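Glucanase (Clostridium thermocellum, PDB 5GXX) probably hydrolyses internal beta-1,4-glucosidic bonds of cellulose as a family 9 endoglucanase of the clostridial cellulosome. Local coordinates at residues S82-R85 with L86-E89; L68-A71 with L72-Y75. The protein carries 1 engineered substitution. All blocks are in the same frame, centred on the assembly; numbering follows the deposited sequence.

Contact 1 (S82-R85 with L86-E89); sequences SGQR and LHLE
E89 OE2 is gripped by R85 NE, which donates to it over 2.9 Å in a salt bridge between residues one helical turn apart, and by a bridging water that donates a hydrogen bond to it at 2.6 Å. The arginine meets this oxygen from above the carboxylate plane, 43° out of it, and guanidinium and carboxylate are turned steeply against each other. The same water accepts from R85 NH2 in the plane of the guanidinium and closes a small ring between the two side chains. R85 reaches this place because its CG stands anti to the backbone N (chi1 -171°) and the chain runs on extended to NE. D77 and E80, in the loop after helix 58-75, form salt bridges with NH1, so the guanidinium is shared among three acids, an arrangement likely to hold its positive charge.

Helix 85-101 starts here, and its first turn carries two i to i+4 backbone bonds: L88 N donates to Q84 O, 2.9 Å away, and E89 N to R85 O. The loop leading in contains an ST turn, in which S82 OG accepts from Q84 N at 3.3 Å. The Q84 side chain bends at chi2, so that NE2 can donate to S82 O while OE1 comes to 3.3 Å from H87 CD2. Amide and imidazole planes are only 15° apart, although the oxygen approaches the ring obliquely. A second water accepts from H87 N at 2.9 Å and donates to G83 O, tying the helix start to the loop. The Q84 side chain also touches L11, Q12 and I15 of helix 7-20.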
loop_
_atom_site.group_PDB
_atom_site.type_symbol
_atom_site.label_atom_id
_atom_site.label_comp_id
_atom_site.label_asym_id
_atom_site.label_seq_id
_atom_site.Cartn_x
_atom_site.Cartn_y
_atom_site.Cartn_z
ATOM N N SER A 82 51.414 10.118 -27.921
ATOM C CA SER A 82 50.378 9.571 -27.041
ATOM C C SER A 82 49.264 8.857 -27.805
ATOM O O SER A 82 48.530 8.057 -27.223
ATOM C CB SER A 82 49.740 10.686 -26.211
ATOM O OG SER A 82 48.949 11.531 -27.031
ATOM N N GLY A 83 49.105 9.186 -29.086
ATOM C CA GLY A 83 48.067 8.589 -29.923
ATOM C C GLY A 83 46.667 9.085 -29.604
ATOM O O GLY A 83 45.675 8.505 -30.044
ATOM N N GLN A 84 46.578 10.164 -28.839
ATOM C CA GLN A 84 45.275 10.651 -28.380
ATOM C C GLN A 84 44.665 11.825 -29.142
ATOM O O GLN A 84 43.518 12.189 -28.876
ATOM C CB GLN A 84 45.353 10.991 -26.884
ATOM C CG GLN A 84 45.791 9.768 -26.060
ATOM C CD GLN A 84 44.944 8.547 -26.345
ATOM O OE1 GLN A 84 43.718 8.609 -26.259
ATOM N NE2 GLN A 84 45.583 7.430 -26.704
ATOM N N ARG A 85 45.405 12.435 -30.069
ATOM C CA ARG A 85 44.888 13.592 -30.797
ATOM C C ARG A 85 43.539 13.354 -31.478
ATOM O O ARG A 85 42.623 14.165 -31.316
ATOM C CB ARG A 85 45.877 14.110 -31.838
ATOM C CG ARG A 85 45.387 15.430 -32.416
ATOM C CD ARG A 85 46.344 15.971 -33.463
ATOM N NE ARG A 85 45.938 17.308 -33.879
ATOM C CZ ARG A 85 46.766 18.212 -34.393
ATOM N NH1 ARG A 85 48.049 17.926 -34.568
ATOM N NH2 ARG A 85 46.311 19.412 -34.727
ATOM N N LEU A 86 43.404 12.261 -32.225
ATOM C CA LEU A 86 42.164 12.018 -32.947
ATOM C C LEU A 86 41.014 11.715 -31.988
ATOM O O LEU A 86 39.879 12.132 -32.233
ATOM C CB LEU A 86 42.325 10.906 -33.994
ATOM C CG LEU A 86 43.192 11.264 -35.214
ATOM C CD1 LEU A 86 43.731 10.015 -35.922
ATOM C CD2 LEU A 86 42.445 12.178 -36.196
ATOM N N HIS A 87 41.300 10.995 -30.906
ATOM C CA HIS A 87 40.293 10.812 -29.851
ATOM C C HIS A 87 39.783 12.129 -29.285
ATOM O O HIS A 87 38.567 12.317 -29.122
ATOM C CB HIS A 87 40.802 9.951 -28.692
ATOM C CG HIS A 87 41.027 8.520 -29.065
ATOM N ND1 HIS A 87 40.024 7.707 -29.543
ATOM C CD2 HIS A 87 42.152 7.768 -29.060
ATOM C CE1 HIS A 87 40.517 6.510 -29.810
ATOM N NE2 HIS A 87 41.805 6.517 -29.513
ATOM N N LEU A 88 40.717 13.022 -28.958
ATOM C CA LEU A 88 40.358 14.325 -28.412
ATOM C C LEU A 88 39.563 15.160 -29.420
ATOM O O LEU A 88 38.561 15.779 -29.058
ATOM C CB LEU A 88 41.611 15.044 -27.907
ATOM C CG LEU A 88 41.386 16.414 -27.263
ATOM C CD1 LEU A 88 40.280 16.395 -26.202
ATOM C CD2 LEU A 88 42.682 16.951 -26.663
ATOM N N GLU A 89 39.993 15.157 -30.681
ATOM C CA GLU A 89 39.311 15.927 -31.714
ATOM C C GLU A 89 37.850 15.545 -31.926
ATOM O O GLU A 89 36.971 16.410 -31.922
ATOM C CB GLU A 89 40.066 15.840 -33.041
ATOM C CG GLU A 89 41.268 16.778 -33.063
ATOM C CD GLU A 89 42.159 16.576 -34.263
ATOM O OE1 GLU A 89 41.921 15.628 -35.040
ATOM O OE2 GLU A 89 43.113 17.364 -34.406
HETATM O O HOH W 1 43.585 9.243 -31.508
HETATM O O HOH W 2 43.311 19.827 -33.536
#

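Contact 2 (L68-A71 with L72-Y75)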
loop_
_atom_site.group_PDB
_atom_site.type_symbol
_atom_site.label_atom_id
_atom_site.label_comp_id
_atom_site.label_asym_id
_atom_site.label_seq_id
_atom_site.Cartn_x
_atom_site.Cartn_y
_atom_site.Cartn_z
ATOM N N LEU A 68 38.692 21.848 -23.946
ATOM C CA LEU A 68 39.219 20.795 -24.821
ATOM C C LEU A 68 39.817 21.391 -26.097
ATOM O O LEU A 68 40.872 20.936 -26.555
ATOM C CB LEU A 68 38.162 19.746 -25.166
ATOM C CG LEU A 68 37.636 18.900 -24.000
ATOM C CD1 LEU A 68 36.853 17.694 -24.533
ATOM C CD2 LEU A 68 38.723 18.415 -23.032
ATOM N N GLY A 69 39.145 22.414 -26.635
ATOM C CA GLY A 69 39.654 23.143 -27.793
ATOM C C GLY A 69 40.971 23.812 -27.459
ATOM O O GLY A 69 41.927 23.732 -28.246
ATOM N N TRP A 70 41.042 24.429 -26.278
ATOM C CA TRP A 70 42.251 25.143 -25.873
ATOM C C TRP A 70 43.393 24.138 -25.745
ATOM O O TRP A 70 44.516 24.448 -26.156
ATOM C CB TRP A 70 42.016 25.955 -24.591
ATOM C CG TRP A 70 43.085 26.963 -24.254
ATOM C CD1 TRP A 70 44.148 27.315 -25.028
ATOM C CD2 TRP A 70 43.175 27.767 -23.064
ATOM N NE1 TRP A 70 44.909 28.268 -24.389
ATOM C CE2 TRP A 70 44.330 28.565 -23.181
ATOM C CE3 TRP A 70 42.409 27.857 -21.886
ATOM C CZ2 TRP A 70 44.725 29.462 -22.181
ATOM C CZ3 TRP A 70 42.792 28.750 -20.906
ATOM C CH2 TRP A 70 43.954 29.525 -21.044
ATOM N N ALA A 71 43.112 22.949 -25.205
ATOM C CA ALA A 71 44.137 21.907 -25.103
ATOM C C ALA A 71 44.742 21.579 -26.474
ATOM O O ALA A 71 45.969 21.485 -26.624
ATOM C CB ALA A 71 43.565 20.671 -24.444
ATOM N N LEU A 72 43.875 21.419 -27.470
ATOM C CA LEU A 72 44.314 21.139 -28.828
ATOM C C LEU A 72 45.058 22.329 -29.418
ATOM O O LEU A 72 46.049 22.131 -30.127
ATOM C CB LEU A 72 43.122 20.750 -29.711
ATOM C CG LEU A 72 42.527 19.350 -29.502
ATOM C CD1 LEU A 72 41.166 19.201 -30.187
ATOM C CD2 LEU A 72 43.454 18.213 -29.949
ATOM N N TYR A 73 44.597 23.549 -29.131
ATOM C CA TYR A 73 45.200 24.772 -29.659
ATOM C C TYR A 73 46.644 24.936 -29.197
ATOM O O TYR A 73 47.503 25.350 -29.970
ATOM C CB TYR A 73 44.350 25.995 -29.282
ATOM C CG TYR A 73 44.845 27.326 -29.798
ATOM C CD1 TYR A 73 44.502 27.785 -31.076
ATOM C CD2 TYR A 73 45.619 28.155 -28.995
ATOM C CE1 TYR A 73 44.953 29.019 -31.542
ATOM C CE2 TYR A 73 46.063 29.386 -29.446
ATOM C CZ TYR A 73 45.732 29.811 -30.728
ATOM O OH TYR A 73 46.195 31.043 -31.147
ATOM N N GLU A 74 46.916 24.567 -27.949
ATOM C CA GLU A 74 48.268 24.713 -27.399
ATOM C C GLU A 74 49.174 23.536 -27.707
ATOM O O GLU A 74 50.358 23.724 -27.998
ATOM C CB GLU A 74 48.205 24.853 -25.874
ATOM C CG GLU A 74 47.431 26.082 -25.419
ATOM C CD GLU A 74 48.077 27.384 -25.825
ATOM O OE1 GLU A 74 49.294 27.411 -26.141
ATOM O OE2 GLU A 74 47.373 28.414 -25.808
ATOM N N TYR A 75 48.621 22.332 -27.612
ATOM C CA TYR A 75 49.434 21.131 -27.484
ATOM C C TYR A 75 49.047 20.038 -28.485
ATOM O O TYR A 75 49.625 18.953 -28.474
ATOM C CB TYR A 75 49.469 20.664 -26.002
ATOM C CG TYR A 75 49.997 21.735 -25.040
ATOM C CD1 TYR A 75 51.213 22.373 -25.278
ATOM C CD2 TYR A 75 49.296 22.098 -23.875
ATOM C CE1 TYR A 75 51.705 23.362 -24.432
ATOM C CE2 TYR A 75 49.785 23.098 -23.016
ATOM C CZ TYR A 75 50.992 23.722 -23.300
ATOM O OH TYR A 75 51.526 24.714 -22.489
#
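W70 and E74, one turn apart and pointing the same way, are joined by a hydrogen bond from the indole NE1 to E74 OE2 at 2.8 Å. The carboxylate oxygen lies at the edge of the indole, close to its plane, and accepts the N-H through its anti lone pair, with the two planes 65° apart. In E74, chi1 (-62°) sets CG anti to the carbonyl carbon and 3.5 Å from W70 NE1, and a bend at chi2 (-65°) turns the carboxylate toward that nitrogen. The buried indole N-H is thus satisfied, and OE2 has a second partner in R258, whose NH2 forms a salt bridge with it. Along the helix the backbone bonds run from i to i+4: L72 N with L68 O, Y73 N with G69 O at 2.8 Å, E74 N with W70 O, and Y75 N with A71 O at 3.0 Å. Y75 OH is hydrogen-bonded to D317, and CB of E74 sits 3.5 Å above the centre of the Y75 ring. W207 and F310 meet the W70 ring edge-to-face. This aromatic packing belongs to the last turns of helix 58-75 within the helical catalytic module, consistent with the (alpha/alpha)6 barrel of glycoside hydrolase family 9.

In the fold
Contact 2 precedes contact 1 in the chain: residues 68-75 form the end of helix 58-75, whereas contact 1 takes in the last residues of the connecting loop and the opening turn of helix 85-101. Their centres are 11 Å apart, on the same side of the chain's centre, and the two helices touch. L88 packs on both L68 and L72, with L88 CD2 at 3.6 Å from L72 CD2, while E89 CG lies 3.8 Å from L72 CD1. L68 and L88 also share V419 of helix 412-429. L68, L72, L88 and the aliphatic part of E89 thus form an apolar seam that links the two contacts and joins successive helices of the family 9 catalytic module.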